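Local coordinates for protein collagen adhesin (Staphylococcus aureus, PDB 2F68) that binds collagen as an adhesin of Staphylococcus aureus, probably by wrapping its extracellular domains around the collagen triple helix in a "hug", at residues Val35-Asp40 with Gly106-Glu111; Thr18-Ser23 with Ala128-Gly133. All blocks are in the same frame, centred on the assembly; numbering follows the deposited sequence.

In the fold
Near the N terminus, strand 17-27 turns back into strand 31-40, its antiparallel neighbour. The chain then builds further strands before strand 104-116 returns to the other edge of strand 31-40. That return is interaction 1, and it closes a loop of 65 residues. Strand 127-132 follows and packs against strand 17-27 as interaction 2. This outer loop spans 104 residues and contains the whole of interaction 1. The two contacts meet where Lys36 N approaches Thr21 O and Thr38 N approaches Asp19 O, both probable hydrogen bonds. Interaction 1 pairs strands edge to edge. Interaction 2 joins strands 17-27 and 127-132, which both pair with strand 135-141, across the interior.

Interaction 1: Val35-Asp40 with Gly106-Glu111; sequences VKMTFD and GFAEFE
Val35 N donates to Phe110 O over 2.7 Å. This bond starts an antiparallel ladder between two neighbouring strands in a bacterial Ig-like domain. Phe110 N answers with a bond to Val35 O. The same hydrogen-bonded pairing recurs at Met37 with Ala108 and at Phe39 with Gly106. Of the middle pair, Ala108 N to Met37 O is short but bent, with an angle of 139° at the hydrogen. Lys36 with Glu109 and Thr38 with Phe107 are the non-hydrogen-bonded pairs between them.

Val35, Met37, Phe39, Ala108 and Phe110 send their side chains to one face of the sheet. Residues of strands 50-54 and 89-94 cover this inner side. Phe110 has CG between its backbone N and carbonyl carbon (chi1 55°), which swings the ring back under its partner strand. Val35 CB then sits over a face of that ring, 4.2 Å from its centroid. Further along, Met37 CE rests on Ala108 CB at 4.0 Å.

On the other face, Lys36 runs fully extended across to Phe107. Lys36 CE comes within 3.9 Å of Phe107 CD1. Its NZ stands 5.1 Å from the centroid of the Phe107 ring, at most a weak cation-pi attraction. Glu109 OE2 lies near this amine but not in contact with it. Thr38 CG2 touches Phe107 CB, while Thr38 OG1 is hydrogen-bonded to Thr18 OG1 on the next strand.

The Phe39 ring lies over the Gly106 backbone, with Gly106 C 3.5 Å above its plane and offset toward the rim. Phe94 meets this ring with its plane steeply inclined. Gly106 CA lies over the face of the Phe39 ring, 3.9 Å from its centroid.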
ATOM      1  N   VAL A  35      -0.200  13.987  -4.153  1.00 21.07           N
ATOM      2  CA  VAL A  35       0.005  14.791  -5.358  1.00 21.15           C
ATOM      3  C   VAL A  35      -1.313  15.442  -5.782  1.00 20.63           C
ATOM      4  O   VAL A  35      -2.343  14.770  -5.873  1.00 21.75           O
ATOM      5  CB  VAL A  35       0.563  13.937  -6.531  1.00 21.16           C
ATOM      6  CG1 VAL A  35       0.903  14.813  -7.735  1.00 21.76           C
ATOM      7  CG2 VAL A  35       1.788  13.149  -6.093  1.00 20.22           C
ATOM      8  N   LYS A  36      -1.271  16.749  -6.037  1.00 21.24           N
ATOM      9  CA  LYS A  36      -2.448  17.491  -6.484  1.00 21.40           C
ATOM     10  C   LYS A  36      -2.196  18.182  -7.823  1.00 21.30           C
ATOM     11  O   LYS A  36      -1.216  18.913  -7.982  1.00 19.56           O
ATOM     12  CB  LYS A  36      -2.883  18.508  -5.423  1.00 21.09           C
ATOM     13  CG  LYS A  36      -4.283  19.071  -5.631  1.00 22.92           C
ATOM     14  CD  LYS A  36      -4.663  20.039  -4.523  1.00 23.63           C
ATOM     15  CE  LYS A  36      -6.067  20.583  -4.726  1.00 30.91           C
ATOM     16  NZ  LYS A  36      -6.458  21.529  -3.645  1.00 30.59           N
ATOM     17  N   MET A  37      -3.091  17.938  -8.779  1.00 20.46           N
ATOM     18  CA  MET A  37      -3.006  18.524 -10.114  1.00 20.88           C
ATOM     19  C   MET A  37      -4.281  19.311 -10.410  1.00 20.44           C
ATOM     20  O   MET A  37      -5.380  18.760 -10.344  1.00 19.62           O
ATOM     21  CB  MET A  37      -2.794  17.422 -11.160  1.00 19.88           C
ATOM     22  CG  MET A  37      -2.513  17.907 -12.586  1.00 19.92           C
ATOM     23  SD  MET A  37      -3.959  18.507 -13.494  1.00 21.44           S
ATOM     24  CE  MET A  37      -5.067  17.099 -13.390  1.00 15.04           C
ATOM     25  N   THR A  38      -4.128  20.592 -10.741  1.00 21.28           N
ATOM     26  CA  THR A  38      -5.270  21.451 -11.064  1.00 22.11           C
ATOM     27  C   THR A  38      -5.272  21.863 -12.537  1.00 21.44           C
ATOM     28  O   THR A  38      -4.214  21.953 -13.167  1.00 20.53           O
ATOM     29  CB  THR A  38      -5.318  22.718 -10.177  1.00 23.55           C
ATOM     30  OG1 THR A  38      -4.136  23.500 -10.388  1.00 28.12           O
ATOM     31  CG2 THR A  38      -5.427  22.350  -8.701  1.00 23.66           C
ATOM     32  N   PHE A  39      -6.464  22.117 -13.075  1.00 20.43           N
ATOM     33  CA  PHE A  39      -6.628  22.483 -14.483  1.00 20.49           C
ATOM     34  C   PHE A  39      -7.809  23.430 -14.717  1.00 20.00           C
ATOM     35  O   PHE A  39      -8.763  23.447 -13.938  1.00 19.21           O
ATOM     36  CB  PHE A  39      -6.782  21.226 -15.355  1.00 18.98           C
ATOM     37  CG  PHE A  39      -8.005  20.400 -15.036  1.00 22.16           C
ATOM     38  CD1 PHE A  39      -9.219  20.653 -15.672  1.00 26.06           C
ATOM     39  CD2 PHE A  39      -7.939  19.362 -14.111  1.00 24.16           C
ATOM     40  CE1 PHE A  39     -10.350  19.895 -15.380  1.00 22.11           C
ATOM     41  CE2 PHE A  39      -9.065  18.596 -13.814  1.00 21.55           C
ATOM     42  CZ  PHE A  39     -10.272  18.862 -14.452  1.00 22.52           C
ATOM     43  N   ASP A  40      -7.723  24.214 -15.791  1.00 20.40           N
ATOM     44  CA  ASP A  40      -8.847  25.023 -16.277  1.00 21.42           C
ATOM     45  C   ASP A  40      -8.831  25.140 -17.805  1.00 21.55           C
ATOM     46  O   ASP A  40      -7.845  24.772 -18.448  1.00 21.82           O
ATOM     47  CB  ASP A  40      -8.887  26.408 -15.605  1.00 21.31           C
ATOM     48  CG  ASP A  40      -7.604  27.212 -15.799  1.00 22.66           C
ATOM     49  OD1 ASP A  40      -7.254  27.980 -14.879  1.00 26.75           O
ATOM     50  OD2 ASP A  40      -6.948  27.094 -16.856  1.00 23.56           O
ATOM     51  N   GLY A 106     -11.000  22.305 -12.492  1.00 21.12           N
ATOM     52  CA  GLY A 106     -11.003  21.125 -11.628  1.00 19.89           C
ATOM     53  C   GLY A 106      -9.654  20.735 -11.054  1.00 19.78           C
ATOM     54  O   GLY A 106      -8.646  21.402 -11.298  1.00 16.67           O
ATOM     55  N   PHE A 107      -9.645  19.645 -10.286  1.00 20.32           N
ATOM     56  CA  PHE A 107      -8.423  19.140  -9.656  1.00 21.33           C
ATOM     57  C   PHE A 107      -8.396  17.613  -9.532  1.00 21.56           C
ATOM     58  O   PHE A 107      -9.427  16.949  -9.668  1.00 21.42           O
ATOM     59  CB  PHE A 107      -8.201  19.801  -8.284  1.00 21.48           C
ATOM     60  CG  PHE A 107      -9.163  19.346  -7.215  1.00 21.55           C
ATOM     61  CD1 PHE A 107      -8.820  18.315  -6.343  1.00 24.48           C
ATOM     62  CD2 PHE A 107     -10.405  19.958  -7.070  1.00 25.35           C
ATOM     63  CE1 PHE A 107      -9.702  17.893  -5.352  1.00 26.15           C
ATOM     64  CE2 PHE A 107     -11.294  19.543  -6.080  1.00 27.26           C
ATOM     65  CZ  PHE A 107     -10.941  18.509  -5.220  1.00 26.98           C
ATOM     66  N   ALA A 108      -7.206  17.075  -9.272  1.00 20.83           N
ATOM     67  CA  ALA A 108      -7.011  15.644  -9.059  1.00 21.29           C
ATOM     68  C   ALA A 108      -6.019  15.405  -7.924  1.00 21.14           C
ATOM     69  O   ALA A 108      -4.817  15.644  -8.074  1.00 20.66           O
ATOM     70  CB  ALA A 108      -6.536  14.974 -10.338  1.00 22.45           C
ATOM     71  N   GLU A 109      -6.534  14.938  -6.789  1.00 20.94           N
ATOM     72  CA  GLU A 109      -5.719  14.695  -5.602  1.00 21.12           C
ATOM     73  C   GLU A 109      -5.608  13.197  -5.322  1.00 21.86           C
ATOM     74  O   GLU A 109      -6.621  12.509  -5.180  1.00 22.39           O
ATOM     75  CB  GLU A 109      -6.309  15.433  -4.396  1.00 20.55           C
ATOM     76  CG  GLU A 109      -5.314  15.701  -3.274  1.00 22.72           C
ATOM     77  CD  GLU A 109      -5.903  16.525  -2.139  1.00 28.50           C
ATOM     78  OE1 GLU A 109      -7.054  16.258  -1.730  1.00 30.18           O
ATOM     79  OE2 GLU A 109      -5.206  17.438  -1.647  1.00 30.65           O
ATOM     80  N   PHE A 110      -4.373  12.703  -5.250  1.00 22.40           N
ATOM     81  CA  PHE A 110      -4.105  11.279  -5.032  1.00 21.12           C
ATOM     82  C   PHE A 110      -2.788  11.044  -4.290  1.00 22.75           C
ATOM     83  O   PHE A 110      -1.886  11.881  -4.332  1.00 22.48           O
ATOM     84  CB  PHE A 110      -4.123  10.505  -6.361  1.00 21.63           C
ATOM     85  CG  PHE A 110      -3.192  11.060  -7.408  1.00 19.68           C
ATOM     86  CD1 PHE A 110      -1.874  10.618  -7.494  1.00 21.80           C
ATOM     87  CD2 PHE A 110      -3.638  12.016  -8.319  1.00 20.56           C
ATOM     88  CE1 PHE A 110      -1.012  11.128  -8.462  1.00 20.63           C
ATOM     89  CE2 PHE A 110      -2.783  12.530  -9.291  1.00 19.99           C
ATOM     90  CZ  PHE A 110      -1.467  12.085  -9.362  1.00 19.30           C
ATOM     91  N   GLU A 111      -2.689   9.897  -3.620  1.00 23.20           N
ATOM     92  CA  GLU A 111      -1.500   9.543  -2.841  1.00 23.35           C
ATOM     93  C   GLU A 111      -0.562   8.615  -3.608  1.00 21.73           C
ATOM     94  O   GLU A 111      -1.011   7.727  -4.337  1.00 21.07           O
ATOM     95  CB  GLU A 111      -1.900   8.898  -1.511  1.00 23.33           C
ATOM     96  CG  GLU A 111      -2.609   9.839  -0.539  1.00 25.94           C
ATOM     97  CD  GLU A 111      -2.993   9.168   0.771  1.00 26.64           C
ATOM     98  OE1 GLU A 111      -3.138   9.888   1.782  1.00 32.21           O
ATOM     99  OE2 GLU A 111      -3.154   7.928   0.798  1.00 29.75           O
TER

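Interaction 2: Thr18-Ser23 with Ala128-Gly133; sequences TDLTVS and ATITSG
Leu20 and Val22 face Ile130 and Ser132 across the inside of a curled, barrel-like beta sheet. Strands 17-27 and 127-132 are not paired with each other. Both bond to strand 135-141, and the sheet bends there so that their side chains meet. Their axes come no closer than 8.0 Å, at an angle of 156°, so side chains must reach across, onto side chains and backbone of the other strand.

The closest contacts set a methyl against backbone. Leu20 CD2 lies 3.3 Å from Ile130 O. It also lies 3.5 Å from Ser132 N. Leu20 has CG anti to its own backbone nitrogen (chi1 -175°), and this carries the branched end down onto the opposite strand.

The remaining contacts are carbon to carbon. Both Leu20 methyls meet Ser132 CB, CD2 at 3.8 Å. Val22 and Ile130 cross at about a right angle, and Val22 CG2 meets Ile130 CD1 at 3.8 Å. Thr137 and Val139 of strand 135-141 border this apolar group, and Met37 touches both Leu20 and Ser132.

The one polar side chain among the four is buried but satisfied: Ser132 OG is hydrogen-bonded to Lys53 O.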
ATOM      1  N   THR A  18      -2.602  23.958 -14.653  1.00 19.71           N
ATOM      2  CA  THR A  18      -2.260  25.256 -14.070  1.00 19.51           C
ATOM      3  C   THR A  18      -1.338  25.165 -12.853  1.00 21.07           C
ATOM      4  O   THR A  18      -0.514  26.055 -12.632  1.00 22.01           O
ATOM      5  CB  THR A  18      -3.522  26.058 -13.690  1.00 19.22           C
ATOM      6  OG1 THR A  18      -4.449  25.209 -13.001  1.00 19.22           O
ATOM      7  CG2 THR A  18      -4.185  26.625 -14.935  1.00 19.13           C
ATOM      8  N   ASP A  19      -1.483  24.098 -12.068  1.00 20.76           N
ATOM      9  CA  ASP A  19      -0.663  23.899 -10.872  1.00 21.21           C
ATOM     10  C   ASP A  19      -0.480  22.421 -10.532  1.00 20.18           C
ATOM     11  O   ASP A  19      -1.413  21.623 -10.649  1.00 18.12           O
ATOM     12  CB  ASP A  19      -1.261  24.649  -9.673  1.00 21.25           C
ATOM     13  CG  ASP A  19      -0.386  24.573  -8.431  1.00 24.33           C
ATOM     14  OD1 ASP A  19       0.823  24.874  -8.525  1.00 26.66           O
ATOM     15  OD2 ASP A  19      -0.914  24.222  -7.355  1.00 25.79           O
ATOM     16  N   LEU A  20       0.735  22.075 -10.114  1.00 19.47           N
ATOM     17  CA  LEU A  20       1.061  20.725  -9.665  1.00 20.15           C
ATOM     18  C   LEU A  20       1.887  20.789  -8.382  1.00 21.71           C
ATOM     19  O   LEU A  20       3.024  21.271  -8.385  1.00 21.79           O
ATOM     20  CB  LEU A  20       1.811  19.958 -10.761  1.00 20.08           C
ATOM     21  CG  LEU A  20       2.146  18.480 -10.530  1.00 21.49           C
ATOM     22  CD1 LEU A  20       0.916  17.593 -10.672  1.00 22.39           C
ATOM     23  CD2 LEU A  20       3.229  18.036 -11.495  1.00 20.12           C
ATOM     24  N   THR A  21       1.302  20.310  -7.286  1.00 22.58           N
ATOM     25  CA  THR A  21       1.947  20.348  -5.971  1.00 22.77           C
ATOM     26  C   THR A  21       1.949  18.982  -5.293  1.00 23.67           C
ATOM     27  O   THR A  21       0.967  18.240  -5.369  1.00 21.24           O
ATOM     28  CB  THR A  21       1.268  21.366  -5.024  1.00 23.72           C
ATOM     29  OG1 THR A  21      -0.151  21.154  -5.021  1.00 25.40           O
ATOM     30  CG2 THR A  21       1.567  22.798  -5.454  1.00 26.67           C
ATOM     31  N   VAL A  22       3.060  18.659  -4.635  1.00 24.53           N
ATOM     32  CA  VAL A  22       3.170  17.430  -3.849  1.00 25.96           C
ATOM     33  C   VAL A  22       3.526  17.762  -2.400  1.00 27.59           C
ATOM     34  O   VAL A  22       4.568  18.364  -2.126  1.00 28.61           O
ATOM     35  CB  VAL A  22       4.204  16.432  -4.438  1.00 26.99           C
ATOM     36  CG1 VAL A  22       4.142  15.104  -3.700  1.00 26.33           C
ATOM     37  CG2 VAL A  22       3.959  16.206  -5.918  1.00 29.33           C
ATOM     38  N   SER A  23       2.645  17.371  -1.483  1.00 28.74           N
ATOM     39  CA  SER A  23       2.845  17.598  -0.054  1.00 29.09           C
ATOM     40  C   SER A  23       2.611  16.309   0.738  1.00 28.03           C
ATOM     41  O   SER A  23       1.592  15.641   0.540  1.00 28.08           O
ATOM     42  CB  SER A  23       1.921  18.710   0.449  1.00 30.53           C
ATOM     43  OG  SER A  23       2.175  19.012   1.810  1.00 35.44           O
ATOM     44  N   ALA A 128      12.882  13.062  -6.634  1.00 22.72           N
ATOM     45  CA  ALA A 128      11.986  12.565  -7.672  1.00 23.29           C
ATOM     46  C   ALA A 128      11.145  13.703  -8.241  1.00 23.45           C
ATOM     47  O   ALA A 128      10.462  14.415  -7.498  1.00 23.95           O
ATOM     48  CB  ALA A 128      11.096  11.463  -7.123  1.00 22.49           C
ATOM     49  N   THR A 129      11.205  13.871  -9.560  1.00 22.58           N
ATOM     50  CA  THR A 129      10.503  14.958 -10.240  1.00 22.60           C
ATOM     51  C   THR A 129       9.199  14.474 -10.872  1.00 22.25           C
ATOM     52  O   THR A 129       9.208  13.709 -11.840  1.00 21.50           O
ATOM     53  CB  THR A 129      11.398  15.629 -11.313  1.00 23.85           C
ATOM     54  OG1 THR A 129      12.670  15.963 -10.741  1.00 23.22           O
ATOM     55  CG2 THR A 129      10.744  16.897 -11.855  1.00 23.48           C
ATOM     56  N   ILE A 130       8.080  14.925 -10.308  1.00 21.28           N
ATOM     57  CA  ILE A 130       6.756  14.621 -10.847  1.00 21.51           C
ATOM     58  C   ILE A 130       6.321  15.751 -11.781  1.00 21.23           C
ATOM     59  O   ILE A 130       6.337  16.924 -11.398  1.00 20.21           O
ATOM     60  CB  ILE A 130       5.714  14.389  -9.718  1.00 22.32           C
ATOM     61  CG1 ILE A 130       6.149  13.217  -8.826  1.00 24.98           C
ATOM     62  CG2 ILE A 130       4.323  14.135 -10.304  1.00 19.76           C
ATOM     63  CD1 ILE A 130       5.385  13.093  -7.518  1.00 27.18           C
ATOM     64  N   THR A 131       5.949  15.387 -13.006  1.00 21.19           N
ATOM     65  CA  THR A 131       5.606  16.361 -14.044  1.00 21.45           C
ATOM     66  C   THR A 131       4.186  16.178 -14.580  1.00 22.36           C
ATOM     67  O   THR A 131       3.688  15.055 -14.681  1.00 21.62           O
ATOM     68  CB  THR A 131       6.592  16.297 -15.235  1.00 22.52           C
ATOM     69  OG1 THR A 131       6.654  14.958 -15.742  1.00 21.66           O
ATOM     70  CG2 THR A 131       7.988  16.746 -14.817  1.00 22.09           C
ATOM     71  N   SER A 132       3.548  17.297 -14.918  1.00 22.35           N
ATOM     72  CA  SER A 132       2.235  17.299 -15.561  1.00 22.38           C
ATOM     73  C   SER A 132       2.124  18.498 -16.501  1.00 22.19           C
ATOM     74  O   SER A 132       1.802  19.610 -16.076  1.00 21.79           O
ATOM     75  CB  SER A 132       1.113  17.314 -14.517  1.00 21.57           C
ATOM     76  OG  SER A 132      -0.161  17.227 -15.133  1.00 21.66           O
ATOM     77  N   GLY A 133       2.407  18.259 -17.779  1.00 22.08           N
ATOM     78  CA  GLY A 133       2.414  19.316 -18.789  1.00 23.81           C
ATOM     79  C   GLY A 133       3.653  20.183 -18.686  1.00 24.89           C
ATOM     80  O   GLY A 133       4.773  19.698 -18.853  1.00 24.12           O
TER